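Local coordinates for Melibiose/raffinose/stachyose-binding protein MelE (Bacillus subtilis subsp. subtilis str. 168, PDB 4R6H) that binds melibiose, raffinose and stachyose as the solute-binding component of the ABC transporter MelEDC-MsmX, which imports these sugars, at residues A[234-239]-A[392-397]; A[105-110]-A[311-316]; A[48-53]-A[337-342]; A[203-208]-A[293-298]; A[140-145]-A[344-349]. All blocks are in the same frame, centred on the assembly; numbering follows the deposited sequence.

Contact 1: residues A[234-239]-A[392-397]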
# COMPACT_ATOMS: atom_id res chain seq x y z
N ILE A 234 -20.08 2.54 9.62
CA ILE A 234 -20.24 2.57 8.17
C ILE A 234 -20.24 1.14 7.60
O ILE A 234 -21.06 0.75 6.79
CB ILE A 234 -19.16 3.42 7.51
CG1 ILE A 234 -19.32 4.92 7.82
CG2 ILE A 234 -19.22 3.19 5.99
CD1 ILE A 234 -20.67 5.51 7.40
N LEU A 235 -19.30 0.32 8.07
CA LEU A 235 -19.22 -1.06 7.58
C LEU A 235 -20.49 -1.86 7.91
O LEU A 235 -21.01 -2.58 7.11
CB LEU A 235 -17.95 -1.76 8.12
CG LEU A 235 -17.59 -3.12 7.50
CD1 LEU A 235 -17.52 -3.02 5.99
CD2 LEU A 235 -16.29 -3.65 8.13
N LYS A 236 -21.02 -1.64 9.11
CA LYS A 236 -22.24 -2.28 9.54
C LYS A 236 -23.45 -1.77 8.75
O LYS A 236 -24.27 -2.61 8.38
CB LYS A 236 -22.45 -2.09 11.05
CG LYS A 236 -23.62 -2.94 11.58
CD LYS A 236 -23.24 -4.42 11.54
CE LYS A 236 -24.33 -5.30 12.11
NZ LYS A 236 -23.90 -6.71 12.10
N GLN A 237 -23.49 -0.47 8.47
CA GLN A 237 -24.50 0.08 7.54
C GLN A 237 -24.46 -0.59 6.18
O GLN A 237 -25.47 -1.05 5.63
CB GLN A 237 -24.29 1.56 7.36
CG GLN A 237 -24.62 2.36 8.57
CD GLN A 237 -24.17 3.79 8.42
OE1 GLN A 237 -24.10 4.35 7.30
NE2 GLN A 237 -23.85 4.40 9.56
N MET A 238 -23.26 -0.74 5.64
CA MET A 238 -23.14 -1.38 4.34
C MET A 238 -23.62 -2.81 4.39
O MET A 238 -24.29 -3.28 3.49
CB MET A 238 -21.67 -1.33 3.87
CG MET A 238 -21.19 0.08 3.65
SD MET A 238 -19.39 0.13 3.32
CE MET A 238 -19.19 1.81 2.76
N GLN A 239 -23.26 -3.55 5.43
CA GLN A 239 -23.75 -4.91 5.56
C GLN A 239 -25.28 -4.94 5.67
O GLN A 239 -25.97 -5.64 4.93
CB GLN A 239 -23.12 -5.56 6.78
CG GLN A 239 -23.51 -7.00 6.98
CD GLN A 239 -23.31 -7.46 8.41
OE1 GLN A 239 -23.78 -6.81 9.35
NE2 GLN A 239 -22.65 -8.59 8.58
N GLN A 392 -13.69 -8.82 10.40
CA GLN A 392 -14.27 -10.11 10.10
C GLN A 392 -15.31 -10.49 11.16
O GLN A 392 -16.39 -11.04 10.83
CB GLN A 392 -13.15 -11.14 10.06
CG GLN A 392 -13.42 -12.28 9.14
CD GLN A 392 -12.19 -13.14 8.98
OE1 GLN A 392 -11.53 -13.51 9.98
NE2 GLN A 392 -11.86 -13.47 7.74
N GLU A 393 -15.04 -10.17 12.42
CA GLU A 393 -16.01 -10.43 13.46
C GLU A 393 -17.29 -9.56 13.34
O GLU A 393 -18.39 -9.99 13.65
CB GLU A 393 -15.36 -10.27 14.85
CG GLU A 393 -14.40 -11.40 15.16
CD GLU A 393 -14.08 -11.49 16.63
OE1 GLU A 393 -13.31 -10.65 17.08
OE2 GLU A 393 -14.58 -12.42 17.29
N LEU A 394 -17.13 -8.33 12.85
CA LEU A 394 -18.26 -7.48 12.56
C LEU A 394 -19.08 -8.14 11.45
O LEU A 394 -20.30 -8.33 11.59
CB LEU A 394 -17.79 -6.08 12.14
CG LEU A 394 -18.90 -5.08 11.80
CD1 LEU A 394 -18.26 -3.71 11.83
CD2 LEU A 394 -19.57 -5.27 10.43
N ALA A 395 -18.43 -8.54 10.36
CA ALA A 395 -19.16 -9.06 9.21
C ALA A 395 -19.88 -10.35 9.56
O ALA A 395 -20.94 -10.68 8.99
CB ALA A 395 -18.23 -9.29 8.02
N ALA A 396 -19.29 -11.10 10.50
CA ALA A 396 -19.88 -12.36 10.95
C ALA A 396 -20.90 -12.16 12.09
O ALA A 396 -21.41 -13.14 12.61
CB ALA A 396 -18.78 -13.31 11.37
N ASP A 397 -21.21 -10.93 12.47
CA ASP A 397 -22.21 -10.61 13.49
C ASP A 397 -21.81 -11.08 14.88
O ASP A 397 -22.67 -11.24 15.78
CB ASP A 397 -23.62 -11.13 13.12
CG ASP A 397 -24.18 -10.50 11.85
OD1 ASP A 397 -23.70 -9.42 11.45
OD2 ASP A 397 -25.11 -11.08 11.26
O HOH W 1 -21.79 -7.18 13.73

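Contact 2: residues A[105-110]-A[311-316]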
# COMPACT_ATOMS: atom_id res chain seq x y z
N TYR A 105 19.70 2.58 10.77
CA TYR A 105 20.57 1.70 9.99
C TYR A 105 20.84 2.19 8.56
O TYR A 105 21.72 1.68 7.90
CB TYR A 105 19.95 0.29 9.92
CG TYR A 105 19.77 -0.33 11.28
CD1 TYR A 105 20.81 -0.98 11.91
CD2 TYR A 105 18.55 -0.23 11.94
CE1 TYR A 105 20.66 -1.53 13.19
CE2 TYR A 105 18.39 -0.78 13.22
CZ TYR A 105 19.45 -1.41 13.82
OH TYR A 105 19.26 -1.95 15.07
N THR A 106 20.01 3.10 8.08
CA THR A 106 20.05 3.51 6.67
C THR A 106 21.14 4.52 6.40
O THR A 106 21.37 5.47 7.20
CB THR A 106 18.73 4.10 6.21
OG1 THR A 106 18.24 5.02 7.20
CG2 THR A 106 17.69 3.02 6.03
N ALA A 107 21.84 4.33 5.28
CA ALA A 107 22.73 5.37 4.74
C ALA A 107 21.91 6.51 4.17
O ALA A 107 20.92 6.28 3.48
CB ALA A 107 23.62 4.79 3.66
N ASP A 108 22.34 7.73 4.43
CA ASP A 108 21.74 8.90 3.88
C ASP A 108 22.08 9.00 2.40
O ASP A 108 23.26 9.03 2.04
CB ASP A 108 22.20 10.11 4.69
CG ASP A 108 21.53 11.38 4.33
OD1 ASP A 108 20.90 11.51 3.26
OD2 ASP A 108 21.68 12.35 5.13
N LEU A 109 21.05 9.01 1.53
CA LEU A 109 21.26 9.03 0.13
C LEU A 109 21.13 10.41 -0.48
O LEU A 109 21.07 10.54 -1.68
CB LEU A 109 20.28 8.06 -0.54
CG LEU A 109 20.30 6.63 -0.05
CD1 LEU A 109 19.30 5.78 -0.86
CD2 LEU A 109 21.68 6.01 -0.07
N ARG A 110 21.15 11.46 0.35
CA ARG A 110 20.89 12.82 -0.17
C ARG A 110 21.89 13.31 -1.19
O ARG A 110 21.54 14.21 -1.98
CB ARG A 110 20.81 13.86 0.96
CG ARG A 110 22.18 14.28 1.53
CD ARG A 110 22.08 15.40 2.57
NE ARG A 110 21.65 14.92 3.87
CZ ARG A 110 21.38 15.68 4.93
NH1 ARG A 110 21.48 17.00 4.85
NH2 ARG A 110 21.02 15.10 6.06
N LEU A 311 15.04 0.39 -1.97
CA LEU A 311 16.42 -0.05 -1.77
C LEU A 311 17.02 0.97 -0.82
O LEU A 311 17.25 2.12 -1.20
CB LEU A 311 17.23 -0.08 -3.09
CG LEU A 311 16.88 -1.27 -3.97
CD1 LEU A 311 17.33 -1.07 -5.41
CD2 LEU A 311 17.48 -2.58 -3.43
N ALA A 312 17.29 0.53 0.41
CA ALA A 312 18.03 1.26 1.41
C ALA A 312 19.38 0.58 1.58
O ALA A 312 19.48 -0.65 1.48
CB ALA A 312 17.28 1.24 2.73
N ALA A 313 20.43 1.36 1.75
CA ALA A 313 21.78 0.81 1.95
C ALA A 313 22.07 0.81 3.43
O ALA A 313 21.75 1.75 4.16
CB ALA A 313 22.83 1.63 1.20
N TRP A 314 22.72 -0.24 3.89
CA TRP A 314 23.15 -0.26 5.28
C TRP A 314 24.36 0.67 5.45
O TRP A 314 25.36 0.50 4.75
CB TRP A 314 23.56 -1.66 5.65
CG TRP A 314 24.02 -1.82 7.08
CD1 TRP A 314 23.67 -1.06 8.15
CD2 TRP A 314 24.90 -2.84 7.55
NE1 TRP A 314 24.29 -1.55 9.30
CE2 TRP A 314 25.03 -2.65 8.95
CE3 TRP A 314 25.56 -3.90 6.95
CZ2 TRP A 314 25.85 -3.48 9.75
CZ3 TRP A 314 26.37 -4.76 7.77
CH2 TRP A 314 26.49 -4.52 9.13
N LYS A 315 24.23 1.63 6.36
CA LYS A 315 25.27 2.65 6.56
C LYS A 315 26.62 2.04 6.93
O LYS A 315 27.66 2.61 6.59
CB LYS A 315 24.84 3.68 7.61
CG LYS A 315 24.78 3.17 9.05
CD LYS A 315 24.33 4.27 10.01
CE LYS A 315 24.27 3.77 11.44
NZ LYS A 315 25.61 3.66 12.07
N ASP A 316 26.60 0.89 7.59
CA ASP A 316 27.83 0.26 8.02
C ASP A 316 28.22 -0.92 7.14
O ASP A 316 29.11 -1.68 7.49
CB ASP A 316 27.73 -0.07 9.52
CG ASP A 316 27.68 1.19 10.36
OD1 ASP A 316 28.33 2.20 10.00
OD2 ASP A 316 26.93 1.21 11.35
O HOH W 2 19.62 4.07 2.46

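Contact 3: residues A[48-53]-A[337-342]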
# COMPACT_ATOMS: atom_id res chain seq x y z
N ASP A 48 11.45 -11.95 -11.19
CA ASP A 48 12.19 -12.23 -12.41
C ASP A 48 12.84 -10.97 -13.01
O ASP A 48 13.97 -11.00 -13.46
CB ASP A 48 11.30 -12.92 -13.46
CG ASP A 48 10.75 -14.27 -12.99
OD1 ASP A 48 11.21 -14.78 -11.94
OD2 ASP A 48 9.82 -14.79 -13.67
N THR A 49 12.13 -9.85 -13.00
CA THR A 49 12.66 -8.64 -13.53
C THR A 49 13.83 -8.12 -12.67
O THR A 49 14.80 -7.60 -13.21
CB THR A 49 11.56 -7.56 -13.70
OG1 THR A 49 10.58 -8.04 -14.63
CG2 THR A 49 12.12 -6.25 -14.19
N PHE A 50 13.68 -8.19 -11.35
CA PHE A 50 14.76 -7.80 -10.46
C PHE A 50 16.01 -8.67 -10.72
O PHE A 50 17.11 -8.12 -10.84
CB PHE A 50 14.27 -7.82 -9.01
CG PHE A 50 14.99 -6.87 -8.05
CD1 PHE A 50 16.16 -6.18 -8.41
CD2 PHE A 50 14.51 -6.70 -6.77
CE1 PHE A 50 16.78 -5.35 -7.50
CE2 PHE A 50 15.14 -5.86 -5.86
CZ PHE A 50 16.29 -5.21 -6.22
N ARG A 51 15.83 -9.99 -10.90
CA ARG A 51 16.96 -10.85 -11.22
C ARG A 51 17.58 -10.48 -12.58
O ARG A 51 18.79 -10.49 -12.69
CB ARG A 51 16.55 -12.33 -11.21
CG ARG A 51 16.23 -12.83 -9.81
CD ARG A 51 15.99 -14.34 -9.80
NE ARG A 51 15.39 -14.76 -8.53
CZ ARG A 51 14.11 -15.13 -8.38
NH1 ARG A 51 13.27 -15.17 -9.43
NH2 ARG A 51 13.67 -15.49 -7.18
N LYS A 52 16.77 -10.13 -13.57
CA LYS A 52 17.31 -9.77 -14.87
C LYS A 52 18.12 -8.47 -14.75
O LYS A 52 19.19 -8.33 -15.33
CB LYS A 52 16.20 -9.74 -15.94
CG LYS A 52 15.68 -8.39 -16.37
CD LYS A 52 16.27 -8.01 -17.72
CE LYS A 52 15.33 -8.37 -18.86
NZ LYS A 52 15.53 -7.47 -20.01
N LEU A 53 17.64 -7.50 -13.97
CA LEU A 53 18.38 -6.28 -13.79
C LEU A 53 19.66 -6.51 -12.99
O LEU A 53 20.66 -5.88 -13.25
CB LEU A 53 17.49 -5.21 -13.14
CG LEU A 53 16.44 -4.62 -14.07
CD1 LEU A 53 15.51 -3.75 -13.23
CD2 LEU A 53 17.02 -3.81 -15.23
N LYS A 337 12.15 2.22 -15.37
CA LYS A 337 10.89 1.98 -16.09
C LYS A 337 10.57 0.49 -16.13
O LYS A 337 9.44 0.05 -15.84
CB LYS A 337 10.98 2.57 -17.52
CG LYS A 337 9.72 2.41 -18.36
CD LYS A 337 9.95 3.09 -19.71
CE LYS A 337 8.71 3.10 -20.58
NZ LYS A 337 8.35 1.77 -21.11
N GLN A 338 11.58 -0.32 -16.46
CA GLN A 338 11.42 -1.75 -16.50
C GLN A 338 10.98 -2.35 -15.17
O GLN A 338 10.02 -3.13 -15.07
CB GLN A 338 12.70 -2.40 -17.04
CG GLN A 338 12.62 -3.89 -17.18
CD GLN A 338 13.91 -4.47 -17.71
OE1 GLN A 338 14.81 -3.73 -18.07
NE2 GLN A 338 14.01 -5.79 -17.71
N MET A 339 11.70 -1.98 -14.11
CA MET A 339 11.36 -2.50 -12.80
C MET A 339 9.95 -2.05 -12.36
O MET A 339 9.18 -2.86 -11.89
CB MET A 339 12.41 -2.11 -11.78
CG MET A 339 12.29 -2.79 -10.44
SD MET A 339 12.68 -4.56 -10.48
CE MET A 339 11.07 -5.32 -10.33
N ALA A 340 9.63 -0.77 -12.55
CA ALA A 340 8.31 -0.28 -12.17
C ALA A 340 7.19 -1.00 -12.91
O ALA A 340 6.20 -1.42 -12.30
CB ALA A 340 8.24 1.23 -12.36
N GLU A 341 7.36 -1.17 -14.21
CA GLU A 341 6.34 -1.89 -14.96
C GLU A 341 6.09 -3.32 -14.47
O GLU A 341 4.97 -3.81 -14.44
CB GLU A 341 6.69 -1.88 -16.45
CG GLU A 341 6.46 -0.50 -17.05
CD GLU A 341 6.89 -0.33 -18.50
OE1 GLU A 341 7.29 -1.33 -19.15
OE2 GLU A 341 6.84 0.82 -18.99
N ALA A 342 7.14 -4.00 -14.05
CA ALA A 342 6.99 -5.34 -13.48
C ALA A 342 6.15 -5.38 -12.21
O ALA A 342 5.54 -6.38 -11.90
CB ALA A 342 8.35 -5.94 -13.23

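Contact 4: residues A[203-208]-A[293-298]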
# COMPACT_ATOMS: atom_id res chain seq x y z
N THR A 203 -7.13 7.18 7.38
CA THR A 203 -6.43 8.39 6.95
C THR A 203 -7.34 9.62 6.75
O THR A 203 -7.12 10.64 7.45
CB THR A 203 -5.49 8.08 5.75
OG1 THR A 203 -4.38 7.26 6.20
CG2 THR A 203 -4.92 9.31 5.10
N PRO A 204 -8.38 9.54 5.90
CA PRO A 204 -9.29 10.71 5.83
C PRO A 204 -10.00 10.94 7.16
O PRO A 204 -10.31 12.10 7.49
CB PRO A 204 -10.29 10.33 4.75
CG PRO A 204 -10.13 8.86 4.49
CD PRO A 204 -8.70 8.54 4.86
N LEU A 205 -10.22 9.91 7.96
CA LEU A 205 -10.96 10.12 9.23
C LEU A 205 -10.11 10.87 10.23
O LEU A 205 -10.61 11.81 10.86
CB LEU A 205 -11.41 8.81 9.83
CG LEU A 205 -12.17 8.87 11.17
CD1 LEU A 205 -13.50 9.52 10.96
CD2 LEU A 205 -12.31 7.48 11.71
N LEU A 206 -8.84 10.51 10.35
CA LEU A 206 -8.04 10.88 11.50
C LEU A 206 -6.78 11.70 11.21
O LEU A 206 -6.17 12.19 12.14
CB LEU A 206 -7.65 9.63 12.33
CG LEU A 206 -8.77 8.72 12.79
CD1 LEU A 206 -8.26 7.42 13.35
CD2 LEU A 206 -9.62 9.44 13.83
N ILE A 207 -6.39 11.78 9.94
CA ILE A 207 -5.10 12.33 9.55
C ILE A 207 -5.15 13.55 8.66
O ILE A 207 -4.50 14.55 8.97
CB ILE A 207 -4.22 11.25 8.88
CG1 ILE A 207 -4.08 10.00 9.77
CG2 ILE A 207 -2.86 11.82 8.52
CD1 ILE A 207 -3.53 10.25 11.17
N THR A 208 -5.89 13.52 7.55
CA THR A 208 -5.69 14.51 6.48
C THR A 208 -6.23 15.91 6.81
O THR A 208 -5.69 16.90 6.29
CB THR A 208 -6.25 14.07 5.14
OG1 THR A 208 -7.59 13.62 5.28
CG2 THR A 208 -5.41 12.91 4.58
N PRO A 293 -12.05 8.27 -0.94
CA PRO A 293 -12.90 9.41 -0.59
C PRO A 293 -12.58 10.04 0.75
O PRO A 293 -12.22 9.35 1.71
CB PRO A 293 -14.29 8.79 -0.57
CG PRO A 293 -14.23 7.65 -1.55
CD PRO A 293 -12.82 7.09 -1.33
N ALA A 294 -12.78 11.35 0.81
CA ALA A 294 -12.67 12.12 2.04
C ALA A 294 -13.88 11.87 2.94
O ALA A 294 -14.92 11.38 2.50
CB ALA A 294 -12.59 13.60 1.70
N ILE A 295 -13.69 12.21 4.22
CA ILE A 295 -14.72 12.02 5.24
C ILE A 295 -15.20 13.33 5.83
O ILE A 295 -16.41 13.47 6.07
CB ILE A 295 -14.20 11.03 6.31
CG1 ILE A 295 -14.24 9.61 5.73
CG2 ILE A 295 -15.08 11.03 7.60
CD1 ILE A 295 -13.49 8.56 6.55
N HIS A 296 -14.30 14.25 6.12
CA HIS A 296 -14.70 15.52 6.72
C HIS A 296 -15.03 16.58 5.66
O HIS A 296 -14.44 16.61 4.59
CB HIS A 296 -13.59 16.04 7.62
CG HIS A 296 -13.28 15.12 8.75
ND1 HIS A 296 -14.09 15.01 9.85
CD2 HIS A 296 -12.28 14.23 8.92
CE1 HIS A 296 -13.60 14.09 10.66
NE2 HIS A 296 -12.51 13.59 10.10
N PRO A 297 -15.97 17.46 5.97
CA PRO A 297 -16.36 18.48 4.99
C PRO A 297 -15.21 19.36 4.57
O PRO A 297 -14.41 19.79 5.38
CB PRO A 297 -17.43 19.32 5.72
CG PRO A 297 -17.59 18.76 7.08
CD PRO A 297 -16.72 17.55 7.25
N GLY A 298 -15.14 19.58 3.26
CA GLY A 298 -14.11 20.43 2.70
C GLY A 298 -12.78 19.73 2.44
O GLY A 298 -11.93 20.31 1.79
O HOH W 3 -11.54 13.65 5.55

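Contact 5: residues A[140-145]-A[344-349]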
# COMPACT_ATOMS: atom_id res chain seq x y z
N GLN A 140 5.98 3.31 -6.27
CA GLN A 140 5.18 3.91 -5.23
C GLN A 140 3.77 3.38 -5.30
O GLN A 140 3.28 3.09 -6.38
CB GLN A 140 5.15 5.42 -5.38
CG GLN A 140 4.75 5.90 -6.74
CD GLN A 140 4.66 7.42 -6.81
OE1 GLN A 140 3.84 8.03 -6.08
NE2 GLN A 140 5.49 8.02 -7.65
N ALA A 141 3.13 3.32 -4.15
CA ALA A 141 1.77 2.84 -4.06
C ALA A 141 0.82 4.02 -3.95
O ALA A 141 1.10 4.99 -3.21
CB ALA A 141 1.58 1.96 -2.84
N LYS A 142 -0.31 3.93 -4.67
CA LYS A 142 -1.35 4.96 -4.63
C LYS A 142 -2.70 4.26 -4.70
O LYS A 142 -3.19 3.95 -5.79
CB LYS A 142 -1.18 6.01 -5.73
CG LYS A 142 -0.03 6.98 -5.50
CD LYS A 142 -0.02 8.13 -6.50
CE LYS A 142 0.50 7.74 -7.87
NZ LYS A 142 0.59 8.98 -8.72
N ASP A 143 -3.31 4.04 -3.53
CA ASP A 143 -4.52 3.23 -3.38
C ASP A 143 -5.73 4.09 -3.06
O ASP A 143 -5.70 5.04 -2.21
CB ASP A 143 -4.33 2.22 -2.26
CG ASP A 143 -3.37 1.11 -2.60
OD1 ASP A 143 -3.19 0.78 -3.80
OD2 ASP A 143 -2.81 0.53 -1.64
N GLY A 144 -6.83 3.73 -3.74
CA GLY A 144 -8.15 4.24 -3.46
C GLY A 144 -9.16 3.13 -3.61
O GLY A 144 -9.09 2.09 -2.91
N LEU A 145 -10.08 3.33 -4.56
CA LEU A 145 -11.09 2.34 -4.89
C LEU A 145 -10.99 1.97 -6.36
O LEU A 145 -10.81 2.87 -7.22
CB LEU A 145 -12.49 2.91 -4.64
CG LEU A 145 -12.81 3.38 -3.25
CD1 LEU A 145 -14.13 4.10 -3.20
CD2 LEU A 145 -12.85 2.22 -2.28
N SER A 344 3.68 -3.13 -11.69
CA SER A 344 2.40 -2.53 -12.07
C SER A 344 2.12 -1.21 -11.37
O SER A 344 0.96 -0.81 -11.22
CB SER A 344 1.23 -3.52 -11.86
OG SER A 344 1.48 -4.69 -12.66
N LEU A 345 3.18 -0.49 -11.00
CA LEU A 345 3.04 0.75 -10.27
C LEU A 345 3.95 1.79 -10.83
O LEU A 345 4.96 1.47 -11.50
CB LEU A 345 3.35 0.51 -8.79
CG LEU A 345 2.37 -0.26 -7.94
CD1 LEU A 345 2.91 -0.62 -6.58
CD2 LEU A 345 1.09 0.55 -7.80
N PRO A 346 3.67 3.07 -10.52
CA PRO A 346 4.58 4.11 -11.01
C PRO A 346 5.96 4.02 -10.38
O PRO A 346 6.11 3.56 -9.25
CB PRO A 346 3.92 5.41 -10.55
CG PRO A 346 2.53 5.05 -10.23
CD PRO A 346 2.51 3.62 -9.81
N SER A 347 6.94 4.51 -11.12
CA SER A 347 8.29 4.72 -10.55
C SER A 347 8.25 5.78 -9.50
O SER A 347 7.36 6.60 -9.46
CB SER A 347 9.24 5.12 -11.68
OG SER A 347 10.45 5.70 -11.21
N GLY A 348 9.27 5.77 -8.64
CA GLY A 348 9.46 6.82 -7.66
C GLY A 348 10.09 8.09 -8.20
O GLY A 348 10.19 9.04 -7.43
N LEU A 349 10.44 8.13 -9.49
CA LEU A 349 11.17 9.25 -10.11
C LEU A 349 10.30 9.94 -11.13
O LEU A 349 9.57 9.29 -11.87
CB LEU A 349 12.43 8.76 -10.79
CG LEU A 349 13.39 7.95 -9.92
CD1 LEU A 349 14.49 7.36 -10.78
CD2 LEU A 349 13.94 8.78 -8.78

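Contact 1: residues A[234-239]-A[392-397]
Leu394 lies across Leu235 and the hydrocarbon chain of Lys236, and this apolar patch is the closely packed half of the contact. Its CD2 methyl approaches CG of Leu235 to 4.1 Å. The same methyl meets CD of Lys236 at 3.9 Å, while Tyr198 of helix 192-206 and Ile404 of helix 401-420 also touch Leu394 and help to bury it. A bend in the lysine chain (chi2 69°) carries CD across the Leu394 CD2 methyl at a slant before NZ continues to the polar side. There, near solvent, the two helices are joined more loosely through charges, an amide and a water. Lys236 NZ forms a salt bridge of 2.8 Å with Asp397 OD1. NZ also donates to OE1 of Gln239 on a lone pair in the amide plane, and a water links NZ to the backbone O of Leu394. Gln239 NE2 completes the triangle with a hydrogen bond of 3.2 Å to Asp397 OD1, reaching that oxygen from above the carboxylate plane. Shortening Gln239 to an alanine removes both amide contacts, which would probably leave Asp397 OD1 without this donor and the Lys236 ammonium freer to swing. Asp397, with its positive phi, closes helix 383-395 in a Schellman motif, so the bonds tie a helix end to its neighbour. The chemistry is consistent with a charged lysine-aspartate pair whose geometry is steadied by a neutral amide.

Contact 2: residues A[105-110]-A[311-316]
Two straight backbone bonds join Tyr105 and Ala107 to the chain around Trp314. Ala107 N donates to Ala313 O at 2.8 Å, with an angle of 170° at the hydrogen. Lys315 N does the same toward Tyr105 O at 2.9 Å. Together they frame Thr106 and Trp314 as a single beta bridge rather than a continuing strand, for the two segments run 112° apart. A water carries the link one step further, donating to Ala107 O and accepting from Ala313 N. Outward from the backbone, the Trp314 ring is set with CG anti to its N (chi1 -180°), which brings the CD1 edge to 3.4 Å from Tyr105 O, in the ring plane. Small side chains fill the rest: Ala107 CB faces Ala313 CB at 4.1 Å, and Thr106 CG2 rests on Ala312 CB at 3.8 Å. Leu320 of helix 320-331 covers both Ala107 and Ala313, whereas Phe92 packs on Thr106 and Ala312. Strand 310-313 is the middle strand of a small antiparallel sheet with 91-92 and 136-137, and the contact is an isolated beta bridge that fastens the loop following helix 98-102 to the chain at Ala313-Lys315.

Contact 3: residues A[48-53]-A[337-342]
Beside the helix pair in which Thr49 packs on Ala342, Glu341 OE2 is held by two donors: NZ of Lys337 at 2.8 Å, on the syn side, and the backbone N of Asp355. The pair itself is a nearly antiparallel helix packing, with local axes 9.5 Å apart and directions differing by 164°. Thr49 is central to it. Its hydroxyl is hydrogen-bonded back to Ser45 O in its own helix, yet OG1 also lies 3.4 Å from CB of Ala342. With OG1 beside the backbone N (chi1 -62°), the CG2 methyl is left anti to that N and meets CG of Gln338 at 3.8 Å. On the buried side Met339 bends back so that its sulfur settles by Phe50, a Met-aromatic contact with SD 4.7 Å from the ring centroid. It is an oblique approach, 36° off the ring normal. Met330 of helix 320-331 touches Phe50, Leu53 and Met339, so a third helix closes this core, while the exposed Lys52 lies at the outer margin beside Gln338. A further bond, from Ser45 OG to Ala342 O, joins the helices just beyond the packed side chains. Leu53 CD1 rests 3.8 Å from CB of Met339.

Contact 4: residues A[203-208]-A[293-298]
The imidazole of His296 meets the helix end at Leu205 edge-on. Its NE2 donates to Leu205 O at 2.7 Å, and the oxygen lies almost exactly in the ring plane, 3° out of it. Seen from the acceptor, the approach is tilted 25° from the carbonyl plane. The neighbouring ring atom CD2 comes to 3.2 Å from Pro204 O, so one edge of the ring spans two successive carbonyls. This placement follows from chi1 of -61°, which sets CG anti to the carbonyl carbon, beside the backbone N, from where NE2 can reach Leu205 O. His212 stacks on the ring as well, which helps to fix its rotation. A water completes the polar link, donating to Pro204 O and accepting from His296 N. Ile295 takes the apolar share. Its CD1 sits at 4.0 Å from CG of Pro204 and at 3.9 Å from CB of Leu205, crossing both side chains at a slant, while CG2 faces Leu205 CD1. The proline ring also presses CG toward Pro293 O at 3.5 Å, a buried carbonyl that has no polar partner in the model. Pro204 has no N-H to bond to the preceding turn, and the helix is kinked there. Further on, Thr203 O accepts from both Ile207 N and Thr208 N. The loop between strands 287-291 and 303-306 is thus drawn against the end of helix 192-206. Tyr230 of helix 229-240 packs on both Leu205 and Ile295, and Phe374 of helix 374-378 touches Thr203, Leu206 and Ile207.

Contact 5: residues A[140-145]-A[344-349]
Gln140 carries the hydrogen bonds of this contact and reaches Ser347 through its side chain. NE2 donates to Ser347 O at 3.0 Å in a nearly straight bond of 173°, with the acceptor lying in the amide plane. Its other partner is Asp119 OD2, so the amide nitrogen is shared between two oxygens. The backbone adds a weak bond, Gln140 N to Pro346 O, bent to 127°. With CG between backbone N and carbonyl carbon (chi1 53°), CG comes beside the carbonyl oxygens of Pro346 and Ser347, and NE2 goes on to Ser347 O. Within 344-349, Ser347 OG accepts from Leu349 N in an ST turn. The apolar contacts gather around Pro346: its CB meets CG of Gln140 at 3.9 Å, and its CG lies 4.1 Å from CE of Lys142. Leu345 CB covers Gln140 O at 3.5 Å, and that buried oxygen has no polar partner in the model. A leucine in place of Gln140 would probably leave Ser347 O and Asp119 without this shared donor and set an apolar branch against these oxygens. Electrostatics enter through Lys142, which makes cation-pi contacts with Tyr362 and Trp303. The segment 344-349 follows helix 333-343, whose end at Ser344 is a Schellman motif, and meets Gln140 and Lys142 of the chain that forms strand 141-148. Its place near the centre of the chain is consistent with the region between the two lobes of a solute-binding protein.

Overall arrangement
The five contacts share one fold: contacts 2, 3, 5 and 4 touch in succession, and contact 1 stands apart. Contacts 2 and 3 touch where Leu311 CD2 meets Phe50 CZ at 4.0 Å, and contact 3 leads on to contact 5, Ala340 CB lying 3.4 Å from Leu345 O. The centre of contact 5 lies about 8 Å from the chain centre. Contact 5 also reaches contact 4, where Leu145 CD1 packs on Pro293 CD at 3.8 Å. Contact 1 has its nearest atoms about 7 Å from contact 4, and its centre about 43 Å from that of contact 2. Solute-binding proteins of this kind hold sugar between two lobes; the present structure is an open conformation.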